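Local coordinates for ferritin (Mycoplasma penetrans, PDB 7DIE), which probably binds, oxidises and stores iron as a 24-subunit ferritin cage, with B-channels as the pathway for ferrous iron uptake, at residues Tyr20-Cys25 / Arg106-Asn111; Ser54-Ala59 / Ile136-Glu141; Val94-Leu99 / Tyr148-Asn153. One frame throughout, in Å; residues are numbered along the deposited sequence. Where two conformers were deposited one is given.

Contact 1: Tyr20-Cys25 / Arg106-Asn111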
ATOM      1  N   TYR A  20      14.184 -35.996 -33.226  1.00 26.34           N
ATOM      2  CA  TYR A  20      13.826 -36.197 -31.818  1.00 27.10           C
ATOM      3  C   TYR A  20      14.743 -37.230 -31.173  1.00 27.46           C
ATOM      4  O   TYR A  20      15.259 -37.024 -30.063  1.00 24.38           O
ATOM      5  CB  TYR A  20      12.357 -36.623 -31.696  1.00 25.40           C
ATOM      6  CG  TYR A  20      11.868 -36.788 -30.253  1.00 26.15           C
ATOM      7  CD1 TYR A  20      12.201 -37.907 -29.510  1.00 29.08           C
ATOM      8  CD2 TYR A  20      11.045 -35.836 -29.665  1.00 26.77           C
ATOM      9  CE1 TYR A  20      11.764 -38.069 -28.201  1.00 29.54           C
ATOM     10  CE2 TYR A  20      10.578 -35.992 -28.353  1.00 30.50           C
ATOM     11  CZ  TYR A  20      10.943 -37.116 -27.628  1.00 29.94           C
ATOM     12  OH  TYR A  20      10.511 -37.299 -26.320  1.00 30.57           O
ATOM     13  N   ASN A  21      14.958 -38.361 -31.856  1.00 26.01           N
ATOM     14  CA  ASN A  21      15.840 -39.387 -31.301  1.00 27.50           C
ATOM     15  C   ASN A  21      17.262 -38.868 -31.130  1.00 26.09           C
ATOM     16  O   ASN A  21      17.967 -39.295 -30.216  1.00 26.09           O
ATOM     17  CB  ASN A  21      15.836 -40.638 -32.194  1.00 26.75           C
ATOM     18  CG  ASN A  21      14.592 -41.483 -32.011  1.00 31.44           C
ATOM     19  OD1 ASN A  21      14.568 -42.396 -31.184  1.00 30.74           O
ATOM     20  ND2 ASN A  21      13.539 -41.172 -32.764  1.00 34.67           N
ATOM     21  N   VAL A  22      17.712 -37.973 -32.011  1.00 25.96           N
ATOM     22  CA  VAL A  22      19.068 -37.440 -31.886  1.00 22.70           C
ATOM     23  C   VAL A  22      19.166 -36.490 -30.696  1.00 25.63           C
ATOM     24  O   VAL A  22      20.163 -36.502 -29.952  1.00 26.48           O
ATOM     25  CB  VAL A  22      19.498 -36.762 -33.199  1.00 25.55           C
ATOM     26  CG1 VAL A  22      20.826 -36.021 -33.009  1.00 27.40           C
ATOM     27  CG2 VAL A  22      19.618 -37.812 -34.321  1.00 26.97           C
ATOM     28  N   GLU A  23      18.142 -35.651 -30.483  1.00 26.51           N
ATOM     29  CA  GLU A  23      18.150 -34.799 -29.283  1.00 24.55           C
ATOM     30  C   GLU A  23      18.073 -35.634 -28.007  1.00 27.01           C
ATOM     31  O   GLU A  23      18.704 -35.302 -26.992  1.00 27.38           O
ATOM     32  CB  GLU A  23      16.986 -33.805 -29.322  1.00 25.36           C
ATOM     33  CG  GLU A  23      16.970 -32.884 -30.556  1.00 25.05           C
ATOM     34  CD  GLU A  23      17.786 -31.612 -30.353  1.00 28.04           C
ATOM     35  OE1 GLU A  23      18.642 -31.574 -29.433  1.00 26.57           O
ATOM     36  OE2 GLU A  23      17.563 -30.647 -31.116  1.00 27.83           O
ATOM     37  N   LEU A  24      17.282 -36.709 -28.029  1.00 25.20           N
ATOM     38  CA  LEU A  24      17.203 -37.603 -26.877  1.00 24.88           C
ATOM     39  C   LEU A  24      18.505 -38.368 -26.691  1.00 28.88           C
ATOM     40  O   LEU A  24      18.916 -38.646 -25.561  1.00 26.53           O
ATOM     41  CB  LEU A  24      16.026 -38.576 -27.050  1.00 24.81           C
ATOM     42  CG  LEU A  24      15.849 -39.671 -25.990  1.00 26.69           C
ATOM     43  CD1 LEU A  24      15.749 -39.059 -24.586  1.00 27.76           C
ATOM     44  CD2 LEU A  24      14.602 -40.534 -26.322  1.00 26.22           C
ATOM     45  N   CYS A  25      19.169 -38.727 -27.789  1.00 28.15           N
ATOM     46  CA  CYS A  25      20.461 -39.383 -27.644  1.00 29.24           C
ATOM     47  C   CYS A  25      21.428 -38.460 -26.914  1.00 26.47           C
ATOM     48  O   CYS A  25      22.149 -38.888 -25.999  1.00 27.06           O
ATOM     49  CB  CYS A  25      20.998 -39.784 -29.026  1.00 30.14           C
ATOM     50  SG  CYS A  25      22.572 -40.666 -28.967  1.00 30.26           S
ATOM     51  N   ARG A 106      23.666 -30.681 -34.176  1.00 25.20           N
ATOM     52  CA  ARG A 106      23.652 -29.554 -35.100  1.00 24.72           C
ATOM     53  C   ARG A 106      23.589 -30.031 -36.552  1.00 27.12           C
ATOM     54  O   ARG A 106      22.866 -29.456 -37.379  1.00 28.55           O
ATOM     55  CB  ARG A 106      24.891 -28.693 -34.844  1.00 24.81           C
ATOM     56  CG  ARG A 106      25.085 -27.532 -35.824  1.00 24.96           C
ATOM     57  CD  ARG A 106      26.261 -26.678 -35.359  1.00 26.20           C
ATOM     58  NE  ARG A 106      26.565 -25.564 -36.258  1.00 29.49           N
ATOM     59  CZ  ARG A 106      27.656 -25.491 -37.013  1.00 33.33           C
ATOM     60  NH1 ARG A 106      28.544 -26.484 -36.986  1.00 33.19           N
ATOM     61  NH2 ARG A 106      27.858 -24.435 -37.795  1.00 31.84           N
ATOM     62  N   GLU A 107      24.316 -31.099 -36.885  1.00 27.36           N
ATOM     63  CA  GLU A 107      24.245 -31.594 -38.266  1.00 30.42           C
ATOM     64  C   GLU A 107      22.875 -32.183 -38.577  1.00 32.30           C
ATOM     65  O   GLU A 107      22.363 -32.025 -39.694  1.00 31.37           O
ATOM     66  CB  GLU A 107      25.354 -32.612 -38.526  1.00 33.15           C
ATOM     67  CG  GLU A 107      26.718 -31.936 -38.705  1.00 48.89           C
ATOM     68  CD  GLU A 107      26.672 -30.689 -39.616  1.00 61.84           C
ATOM     69  OE1 GLU A 107      26.920 -29.544 -39.114  1.00 35.90           O
ATOM     70  OE2 GLU A 107      26.401 -30.871 -40.833  1.00 48.40           O
ATOM     71  N   SER A 108      22.267 -32.869 -37.603  1.00 26.28           N
ATOM     72  CA  SER A 108      20.895 -33.347 -37.760  1.00 27.74           C
ATOM     73  C   SER A 108      19.920 -32.197 -38.024  1.00 30.55           C
ATOM     74  O   SER A 108      19.101 -32.265 -38.949  1.00 29.93           O
ATOM     75  CB  SER A 108      20.478 -34.143 -36.520  1.00 28.91           C
ATOM     76  OG  SER A 108      19.254 -34.794 -36.757  1.00 28.29           O
ATOM     77  N   VAL A 109      19.976 -31.138 -37.207  1.00 25.30           N
ATOM     78  CA  VAL A 109      19.145 -29.960 -37.468  1.00 23.19           C
ATOM     79  C   VAL A 109      19.305 -29.499 -38.915  1.00 24.42           C
ATOM     80  O   VAL A 109      18.322 -29.255 -39.626  1.00 27.36           O
ATOM     81  CB  VAL A 109      19.491 -28.820 -36.490  1.00 23.35           C
ATOM     82  CG1 VAL A 109      18.805 -27.517 -36.931  1.00 24.40           C
ATOM     83  CG2 VAL A 109      19.078 -29.195 -35.064  1.00 25.39           C
ATOM     84  N   LYS A 110      20.549 -29.343 -39.359  1.00 26.34           N
ATOM     85  CA  LYS A 110      20.784 -28.840 -40.707  1.00 26.51           C
ATOM     86  C   LYS A 110      20.172 -29.764 -41.755  1.00 33.03           C
ATOM     87  O   LYS A 110      19.602 -29.294 -42.749  1.00 30.41           O
ATOM     88  CB  LYS A 110      22.287 -28.670 -40.944  1.00 30.12           C
ATOM     89  CG  LYS A 110      22.672 -28.014 -42.274  1.00 37.36           C
ATOM     90  CD  LYS A 110      24.195 -27.838 -42.342  1.00 46.20           C
ATOM     91  CE  LYS A 110      24.649 -26.986 -43.512  1.00 58.51           C
ATOM     92  NZ  LYS A 110      24.171 -27.518 -44.809  1.00 50.02           N
ATOM     93  N   ASN A 111      20.275 -31.085 -41.548  0.51 32.27           N
ATOM     94  CA  ASN A 111      19.740 -32.035 -42.524  0.51 29.00           C
ATOM     95  C   ASN A 111      18.226 -31.924 -42.627  0.51 28.89           C
ATOM     96  O   ASN A 111      17.673 -31.834 -43.729  0.51 27.83           O
ATOM     97  CB  ASN A 111      20.134 -33.469 -42.160  0.51 29.80           C
ATOM     98  CG  ASN A 111      19.791 -34.465 -43.261  0.51 33.54           C
ATOM     99  OD1 ASN A 111      20.174 -34.277 -44.418  0.51 33.55           O
ATOM    100  ND2 ASN A 111      19.058 -35.519 -42.911  0.51 32.85           N
TER
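Val22 and Ser108 mark the closest backbone approach of two antiparallel helical segments, their CA atoms 7.4 Å apart. Segment 20-25 belongs to helix 10-39 and segment 106-111 to helix 91-118. Both residues point their side chains into the groove between the helices, and both are small, which suits the short spacing. Val22 meets the serine with both methyls: CG2 lies 3.9 Å from Ser108 OG, while CG1 rests against Ser108 CB at 4.0 Å. The serine hydroxyl is turned anti to its own backbone N (chi1 -170°), which brings OG alongside the valine. The meeting is van der Waals in kind; the hydroxyl finds its hydrogen bond elsewhere, with ND1 of His19. One helical step further on, Glu23 reaches along the interface, and its OE2 passes Val109 CG2 at 4.5 Å, a loose contact that leaves the carboxylate to polar neighbours. OE2 is hydrogen-bonded to His19 NE2 and to ND1 of His60, an iron ligand, while OE1 is salt-bridged to Lys56. The His19 ring therefore bridges Ser108 and Glu23 across the interface, and Glu23 would help to set the rotation of the His60 ring from the second shell. Phe131 of helix 122-150 packs on both Glu23 and Val109. Antiparallel helices 10-39 and 91-118, packed side by side with second-shell Glu23 directed at the iron site, form one seam of the ferritin four-helix bundle.

Contact 2: Ser54-Ala59 / Ile136-Glu141. With FE (Fe (III) ion), chain G; FE (Fe (III) ion), chain H.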
ATOM      1  N   SER A  54      18.554 -31.652 -19.322  1.00 27.38           N
ATOM      2  CA  SER A  54      17.210 -31.177 -19.002  1.00 27.57           C
ATOM      3  C   SER A  54      16.709 -30.210 -20.066  1.00 25.13           C
ATOM      4  O   SER A  54      15.520 -30.225 -20.414  1.00 27.80           O
ATOM      5  CB  SER A  54      17.193 -30.516 -17.623  1.00 26.79           C
ATOM      6  OG  SER A  54      17.616 -31.453 -16.641  1.00 30.19           O
ATOM      7  N   ASP A  55      17.593 -29.356 -20.593  0.62 24.86           N
ATOM      8  CA  ASP A  55      17.185 -28.435 -21.651  0.62 25.87           C
ATOM      9  C   ASP A  55      16.779 -29.187 -22.915  0.62 28.55           C
ATOM     10  O   ASP A  55      15.798 -28.824 -23.580  0.62 27.30           O
ATOM     11  CB  ASP A  55      18.311 -27.445 -21.971  0.62 28.61           C
ATOM     12  CG  ASP A  55      18.048 -26.667 -23.253  0.62 32.37           C
ATOM     13  OD1 ASP A  55      17.116 -25.842 -23.245  0.62 32.97           O
ATOM     14  OD2 ASP A  55      18.753 -26.885 -24.268  0.62 31.12           O
ATOM     15  N   LYS A  56      17.523 -30.236 -23.273  1.00 25.40           N
ATOM     16  CA  LYS A  56      17.103 -31.036 -24.428  1.00 26.36           C
ATOM     17  C   LYS A  56      15.682 -31.553 -24.231  1.00 26.28           C
ATOM     18  O   LYS A  56      14.873 -31.542 -25.164  1.00 25.02           O
ATOM     19  CB  LYS A  56      18.058 -32.213 -24.663  1.00 29.92           C
ATOM     20  CG  LYS A  56      19.477 -31.817 -25.097  1.00 25.95           C
ATOM     21  CD  LYS A  56      19.458 -30.924 -26.344  1.00 27.16           C
ATOM     22  CE  LYS A  56      20.875 -30.694 -26.918  1.00 29.30           C
ATOM     23  NZ  LYS A  56      20.823 -29.882 -28.192  1.00 29.32           N
ATOM     24  N   GLN A  57      15.351 -31.997 -23.016  1.00 23.61           N
ATOM     25  CA  GLN A  57      13.991 -32.481 -22.763  1.00 26.82           C
ATOM     26  C   GLN A  57      12.976 -31.348 -22.853  1.00 29.99           C
ATOM     27  O   GLN A  57      11.962 -31.455 -23.548  1.00 27.50           O
ATOM     28  CB  GLN A  57      13.897 -33.128 -21.386  1.00 26.09           C
ATOM     29  CG  GLN A  57      14.801 -34.332 -21.143  1.00 28.68           C
ATOM     30  CD  GLN A  57      14.831 -34.695 -19.669  1.00 28.63           C
ATOM     31  OE1 GLN A  57      14.767 -33.816 -18.815  1.00 28.74           O
ATOM     32  NE2 GLN A  57      14.894 -35.986 -19.366  1.00 32.16           N
ATOM     33  N   SER A  58      13.213 -30.266 -22.118  1.00 29.13           N
ATOM     34  CA  SER A  58      12.162 -29.282 -21.915  1.00 30.48           C
ATOM     35  C   SER A  58      12.022 -28.315 -23.076  1.00 30.30           C
ATOM     36  O   SER A  58      10.949 -27.719 -23.251  1.00 29.49           O
ATOM     37  CB  SER A  58      12.435 -28.502 -20.623  1.00 30.15           C
ATOM     38  OG  SER A  58      13.571 -27.676 -20.801  1.00 33.12           O
ATOM     39  N   ALA A  59      13.068 -28.130 -23.870  1.00 26.96           N
ATOM     40  CA  ALA A  59      13.019 -27.152 -24.949  1.00 24.20           C
ATOM     41  C   ALA A  59      13.065 -27.779 -26.336  1.00 30.20           C
ATOM     42  O   ALA A  59      12.389 -27.293 -27.236  1.00 27.57           O
ATOM     43  CB  ALA A  59      14.172 -26.153 -24.813  1.00 24.04           C
ATOM     44  N   ILE A 136      23.186 -23.549 -32.438  1.00 25.87           N
ATOM     45  CA  ILE A 136      24.392 -22.739 -32.289  1.00 26.05           C
ATOM     46  C   ILE A 136      24.676 -22.487 -30.810  1.00 30.43           C
ATOM     47  O   ILE A 136      25.812 -22.632 -30.338  1.00 28.01           O
ATOM     48  CB  ILE A 136      24.253 -21.410 -33.050  1.00 29.84           C
ATOM     49  CG1 ILE A 136      24.080 -21.616 -34.562  1.00 33.58           C
ATOM     50  CG2 ILE A 136      25.455 -20.522 -32.755  1.00 32.22           C
ATOM     51  CD1 ILE A 136      23.704 -20.305 -35.272  1.00 31.88           C
ATOM     52  N   GLU A 137      23.645 -22.097 -30.057  1.00 30.63           N
ATOM     53  CA  GLU A 137      23.824 -21.825 -28.627  1.00 30.21           C
ATOM     54  C   GLU A 137      24.316 -23.063 -27.883  1.00 29.05           C
ATOM     55  O   GLU A 137      25.240 -22.984 -27.063  1.00 27.45           O
ATOM     56  CB  GLU A 137      22.513 -21.348 -28.005  1.00 30.30           C
ATOM     57  CG  GLU A 137      21.834 -20.235 -28.748  1.00 32.91           C
ATOM     58  CD  GLU A 137      22.495 -18.911 -28.504  1.00 44.49           C
ATOM     59  OE1 GLU A 137      23.194 -18.786 -27.471  1.00 41.57           O
ATOM     60  OE2 GLU A 137      22.310 -18.003 -29.342  1.00 42.17           O
ATOM     61  N   ASP A 138      23.688 -24.213 -28.132  1.00 27.48           N
ATOM     62  CA  ASP A 138      24.068 -25.418 -27.399  1.00 25.77           C
ATOM     63  C   ASP A 138      25.482 -25.853 -27.753  1.00 28.52           C
ATOM     64  O   ASP A 138      26.244 -26.278 -26.876  1.00 28.77           O
ATOM     65  CB  ASP A 138      23.086 -26.562 -27.671  1.00 28.15           C
ATOM     66  CG  ASP A 138      21.742 -26.350 -27.009  1.00 32.10           C
ATOM     67  OD1 ASP A 138      21.583 -25.332 -26.304  1.00 28.28           O
ATOM     68  OD2 ASP A 138      20.833 -27.180 -27.216  1.00 29.32           O
ATOM     69  N   LEU A 139      25.848 -25.788 -29.033  1.00 28.05           N
ATOM     70  CA  LEU A 139      27.215 -26.155 -29.388  1.00 27.23           C
ATOM     71  C   LEU A 139      28.212 -25.170 -28.785  1.00 28.58           C
ATOM     72  O   LEU A 139      29.280 -25.570 -28.309  1.00 25.49           O
ATOM     73  CB  LEU A 139      27.364 -26.238 -30.909  1.00 30.75           C
ATOM     74  CG  LEU A 139      28.735 -26.725 -31.411  1.00 30.68           C
ATOM     75  CD1 LEU A 139      29.090 -28.088 -30.811  1.00 27.63           C
ATOM     76  CD2 LEU A 139      28.767 -26.793 -32.942  1.00 28.49           C
ATOM     77  N   GLU A 140      27.864 -23.883 -28.744  1.00 26.46           N
ATOM     78  CA  GLU A 140      28.763 -22.917 -28.117  1.00 28.81           C
ATOM     79  C   GLU A 140      28.984 -23.231 -26.644  1.00 29.50           C
ATOM     80  O   GLU A 140      30.109 -23.123 -26.143  1.00 30.46           O
ATOM     81  CB  GLU A 140      28.222 -21.495 -28.266  1.00 29.51           C
ATOM     82  CG  GLU A 140      29.183 -20.454 -27.697  1.00 35.16           C
ATOM     83  CD  GLU A 140      28.642 -19.044 -27.785  1.00 44.29           C
ATOM     84  OE1 GLU A 140      27.523 -18.794 -27.297  1.00 38.57           O
ATOM     85  OE2 GLU A 140      29.334 -18.187 -28.362  1.00 37.35           O
ATOM     86  N   GLU A 141      27.916 -23.588 -25.930  1.00 28.49           N
ATOM     87  CA  GLU A 141      28.028 -23.894 -24.506  1.00 29.92           C
ATOM     88  C   GLU A 141      28.960 -25.074 -24.266  1.00 31.10           C
ATOM     89  O   GLU A 141      29.828 -25.031 -23.390  1.00 29.75           O
ATOM     90  CB  GLU A 141      26.642 -24.202 -23.929  1.00 32.34           C
ATOM     91  CG  GLU A 141      25.793 -22.972 -23.668  1.00 36.85           C
ATOM     92  CD  GLU A 141      25.712 -22.658 -22.177  1.00 65.22           C
ATOM     93  OE1 GLU A 141      26.561 -21.890 -21.673  1.00 64.51           O
ATOM     94  OE2 GLU A 141      24.810 -23.204 -21.504  1.00 71.95           O
TER
HETATM   95 FE    FE G 201      19.115 -25.769 -26.239  0.68 36.02          FE
HETATM   96 FE    FE H 202      20.420 -23.992 -24.455  0.90 91.64          FE
HETATM   97  O   HOH W   1      17.298 -24.466 -25.414  1.00 40.83           O
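Asp55 and Asp138 face each other across an iron site, with Asp55 OD2 and Asp138 OD2 3.6 Å apart, a spacing consistent with the iron that both bind. This is the two-iron site of the ferritin four-helix bundle, consistent with an atypical ferroxidase centre, here spanned by the antiparallel helices 43-70 and 122-150. Asp55 offers one oxygen to the iron of chain G, with OD2 at 2.3 Å. Asp138 grips the same ion with both oxygens, OD1 at 2.5 Å and OD2 at 2.4 Å, and OD1 also reaches the iron of chain H, so that this carboxylate both chelates and bridges. His60 and Asp134 complete the site around the chain G ion, together with a water. The carboxylate of Asp55 gets its position from a CG anti to the backbone N (chi1 168°), which swings it toward the metal.

Lys56 forms the next shell. Its chain bends at chi2 (-55°) and then runs extended toward Asp138 from the opposite direction. NZ donates to Asp138 OD2 over 2.9 Å in a salt bridge that uses the anti lone pair, so OD2 is held by a metal ion and an ammonium at once. The lysine is shared among three carboxylates: Glu102 is its strongest partner, and Glu23 is another. Its charge probably offsets part of the negative charge gathered in this buried region. In the Asp55 conformer described, the water on the chain G iron also donates a hydrogen bond to Asp55 OD1 (2.6 Å), the oxygen that does not bind the metal.

Contact 3: Val94-Leu99 / Tyr148-Asn153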
ATOM      1  N   VAL A  94      35.569 -36.857 -21.386  1.00 30.60           N
ATOM      2  CA  VAL A  94      34.139 -36.579 -21.241  1.00 27.75           C
ATOM      3  C   VAL A  94      33.721 -35.432 -22.154  1.00 27.52           C
ATOM      4  O   VAL A  94      32.702 -35.509 -22.854  1.00 29.47           O
ATOM      5  CB  VAL A  94      33.807 -36.267 -19.772  1.00 29.58           C
ATOM      6  CG1 VAL A  94      32.420 -35.623 -19.663  1.00 29.10           C
ATOM      7  CG2 VAL A  94      33.879 -37.542 -18.951  1.00 27.13           C
ATOM      8  N   LEU A  95      34.484 -34.338 -22.142  1.00 28.45           N
ATOM      9  CA  LEU A  95      34.079 -33.209 -22.970  1.00 28.27           C
ATOM     10  C   LEU A  95      34.250 -33.518 -24.451  1.00 30.18           C
ATOM     11  O   LEU A  95      33.442 -33.052 -25.264  1.00 28.43           O
ATOM     12  CB  LEU A  95      34.843 -31.946 -22.585  1.00 26.59           C
ATOM     13  CG  LEU A  95      34.094 -31.006 -21.614  1.00 31.08           C
ATOM     14  CD1 LEU A  95      32.821 -30.418 -22.244  1.00 25.67           C
ATOM     15  CD2 LEU A  95      33.760 -31.710 -20.308  1.00 28.70           C
ATOM     16  N   ASP A  96      35.268 -34.312 -24.822  1.00 29.51           N
ATOM     17  CA  ASP A  96      35.396 -34.766 -26.215  1.00 32.27           C
ATOM     18  C   ASP A  96      34.108 -35.421 -26.694  1.00 32.55           C
ATOM     19  O   ASP A  96      33.634 -35.177 -27.814  1.00 31.59           O
ATOM     20  CB  ASP A  96      36.542 -35.780 -26.363  1.00 34.82           C
ATOM     21  CG  ASP A  96      37.922 -35.147 -26.300  1.00 41.44           C
ATOM     22  OD1 ASP A  96      38.058 -33.925 -26.527  1.00 38.22           O
ATOM     23  OD2 ASP A  96      38.887 -35.893 -26.016  1.00 43.73           O
ATOM     24  N   ALA A  97      33.551 -36.295 -25.868  1.00 29.41           N
ATOM     25  CA  ALA A  97      32.355 -37.021 -26.271  1.00 29.00           C
ATOM     26  C   ALA A  97      31.162 -36.083 -26.367  1.00 31.71           C
ATOM     27  O   ALA A  97      30.340 -36.209 -27.281  1.00 29.59           O
ATOM     28  CB  ALA A  97      32.081 -38.152 -25.283  1.00 29.53           C
ATOM     29  N   ALA A  98      31.057 -35.129 -25.432  1.00 28.00           N
ATOM     30  CA  ALA A  98      29.971 -34.153 -25.479  1.00 29.96           C
ATOM     31  C   ALA A  98      30.059 -33.280 -26.726  1.00 26.81           C
ATOM     32  O   ALA A  98      29.041 -32.991 -27.367  1.00 27.89           O
ATOM     33  CB  ALA A  98      29.996 -33.283 -24.220  1.00 25.69           C
ATOM     34  N   LEU A  99      31.269 -32.820 -27.069  1.00 27.08           N
ATOM     35  CA  LEU A  99      31.435 -32.001 -28.268  1.00 25.25           C
ATOM     36  C   LEU A  99      31.047 -32.773 -29.527  1.00 26.20           C
ATOM     37  O   LEU A  99      30.395 -32.224 -30.426  1.00 28.58           O
ATOM     38  CB  LEU A  99      32.882 -31.512 -28.361  1.00 27.79           C
ATOM     39  CG  LEU A  99      33.201 -30.481 -29.438  1.00 32.13           C
ATOM     40  CD1 LEU A  99      32.409 -29.208 -29.192  1.00 33.53           C
ATOM     41  CD2 LEU A  99      34.703 -30.184 -29.455  1.00 32.20           C
ATOM     42  N   TYR A 148      37.652 -24.832 -21.781  1.00 28.71           N
ATOM     43  CA  TYR A 148      38.173 -24.694 -20.420  1.00 33.16           C
ATOM     44  C   TYR A 148      38.957 -25.930 -20.007  1.00 31.05           C
ATOM     45  O   TYR A 148      40.060 -25.821 -19.463  1.00 32.41           O
ATOM     46  CB  TYR A 148      37.050 -24.457 -19.407  1.00 31.91           C
ATOM     47  CG  TYR A 148      36.171 -23.263 -19.692  1.00 33.83           C
ATOM     48  CD1 TYR A 148      36.672 -22.153 -20.337  1.00 36.57           C
ATOM     49  CD2 TYR A 148      34.827 -23.271 -19.320  1.00 36.49           C
ATOM     50  CE1 TYR A 148      35.871 -21.065 -20.601  1.00 43.17           C
ATOM     51  CE2 TYR A 148      34.016 -22.187 -19.584  1.00 42.33           C
ATOM     52  CZ  TYR A 148      34.547 -21.089 -20.218  1.00 40.89           C
ATOM     53  OH  TYR A 148      33.748 -20.006 -20.487  1.00 59.25           O
ATOM     54  N   VAL A 149      38.392 -27.120 -20.230  1.00 29.90           N
ATOM     55  CA  VAL A 149      39.071 -28.312 -19.718  1.00 30.43           C
ATOM     56  C   VAL A 149      40.295 -28.686 -20.546  1.00 33.48           C
ATOM     57  O   VAL A 149      41.148 -29.443 -20.066  1.00 32.62           O
ATOM     58  CB  VAL A 149      38.131 -29.530 -19.611  1.00 33.51           C
ATOM     59  CG1 VAL A 149      36.887 -29.190 -18.777  1.00 31.69           C
ATOM     60  CG2 VAL A 149      37.762 -30.079 -20.967  1.00 35.24           C
ATOM     61  N   HIS A 150      40.412 -28.191 -21.774  1.00 30.35           N
ATOM     62  CA  HIS A 150      41.571 -28.500 -22.601  1.00 30.25           C
ATOM     63  C   HIS A 150      42.639 -27.417 -22.558  1.00 33.08           C
ATOM     64  O   HIS A 150      43.696 -27.582 -23.168  1.00 33.71           O
ATOM     65  CB  HIS A 150      41.129 -28.760 -24.040  1.00 33.85           C
ATOM     66  CG  HIS A 150      40.652 -30.159 -24.252  1.00 33.88           C
ATOM     67  ND1 HIS A 150      39.326 -30.515 -24.152  1.00 37.79           N
ATOM     68  CD2 HIS A 150      41.336 -31.309 -24.473  1.00 32.40           C
ATOM     69  CE1 HIS A 150      39.205 -31.819 -24.340  1.00 33.79           C
ATOM     70  NE2 HIS A 150      40.412 -32.324 -24.538  1.00 37.16           N
ATOM     71  N   SER A 151      42.410 -26.340 -21.828  1.00 29.75           N
ATOM     72  CA  SER A 151      43.373 -25.249 -21.806  1.00 31.13           C
ATOM     73  C   SER A 151      44.628 -25.672 -21.047  1.00 30.49           C
ATOM     74  O   SER A 151      44.537 -26.380 -20.040  1.00 30.25           O
ATOM     75  CB  SER A 151      42.753 -24.021 -21.143  1.00 32.34           C
ATOM     76  OG  SER A 151      41.920 -23.353 -22.061  1.00 39.14           O
ATOM     77  N   PRO A 152      45.809 -25.243 -21.490  1.00 34.78           N
ATOM     78  CA  PRO A 152      47.042 -25.624 -20.783  1.00 34.76           C
ATOM     79  C   PRO A 152      47.053 -25.146 -19.340  1.00 31.15           C
ATOM     80  O   PRO A 152      46.620 -24.032 -19.030  1.00 29.25           O
ATOM     81  CB  PRO A 152      48.152 -24.927 -21.589  1.00 37.13           C
ATOM     82  CG  PRO A 152      47.528 -24.552 -22.905  1.00 42.52           C
ATOM     83  CD  PRO A 152      46.060 -24.369 -22.650  1.00 35.39           C
ATOM     84  N   ASN A 153      47.566 -26.003 -18.455  0.65 31.47           N
ATOM     85  CA  ASN A 153      47.958 -25.630 -17.092  0.65 34.98           C
ATOM     86  C   ASN A 153      46.772 -25.222 -16.216  0.65 36.64           C
ATOM     87  O   ASN A 153      46.929 -24.420 -15.292  0.65 38.15           O
ATOM     88  CB  ASN A 153      49.000 -24.505 -17.101  0.65 37.27           C
ATOM     89  CG  ASN A 153      50.253 -24.875 -17.869  0.65 38.23           C
ATOM     90  OD1 ASN A 153      50.807 -25.960 -17.690  0.65 36.93           O
ATOM     91  ND2 ASN A 153      50.703 -23.976 -18.734  0.65 38.78           N
TER
HETATM   92  O   HOH W   2      41.047 -34.983 -25.195  1.00 48.66           O
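Leu95 and Val149 bring helix 91-118 nearest to the C-terminal part of helix 122-150, CA to CA 7.7 Å, with the two helices running antiparallel. Val149 sends its CG2 methyl into the gap, where it meets both CB and CG of Leu95 at 3.8 Å. That methyl sits between the backbone N and the carbonyl carbon of its own residue (chi1 -54° for CG1, which takes the place beside the N). The two apolar side chains cross at a slant, and CG2 fits against the root of the leucine rather than against its end methyls. Val145 and Trp146, a turn earlier on the valine's helix, also touch Leu95.

These residues lie near the end of the ferritin four-helix bundle, where its last two long helices, successive in the chain, pack side by side and the second gives way to the turn leading to the short helix 156-164. Beside the apolar pair sits a polar one. The Asp96 carboxylate and the His150 ring have planes only 24° apart, although the two side chains cross at about a right angle. Asp96 OD1 comes 3.2 Å from His150 CE1 in an oblique approach, and at 3.5 Å from NE2 its angle is too poor for a hydrogen bond. A water makes the connection instead, lying in the plane of the ring at its edge, 2.8 Å from His150 NE2, and donating to Asp96 OD2 over 2.5 Å. Trp146 steadies both partners: its NE1 is hydrogen-bonded to Asp96 OD1, its carbonyl O to His150 ND1, and its ring stacks on that of His150.

The three contacts are spread along one four-helix bundle. Contact 1 joins helices 10-39 and 91-118, contact 2 joins 43-70 and 122-150, and contact 3 joins 91-118 and 122-150, so each of the four long helices takes part. Along the chain every pair of contacts interleaves. The centres of contacts 1 and 2 lie about 11 Å apart, and these contacts touch through the Glu23-Lys56 salt bridge and through Arg106 against Leu139. The centre of contact 3 is about 18 Å from that of contact 2, which it meets through Leu99 and Leu139, and about 22 Å from that of contact 1. Contact 2, with the irons, lies about 6 Å from the chain centre, and contact 3 extends the helix packing toward the bundle end.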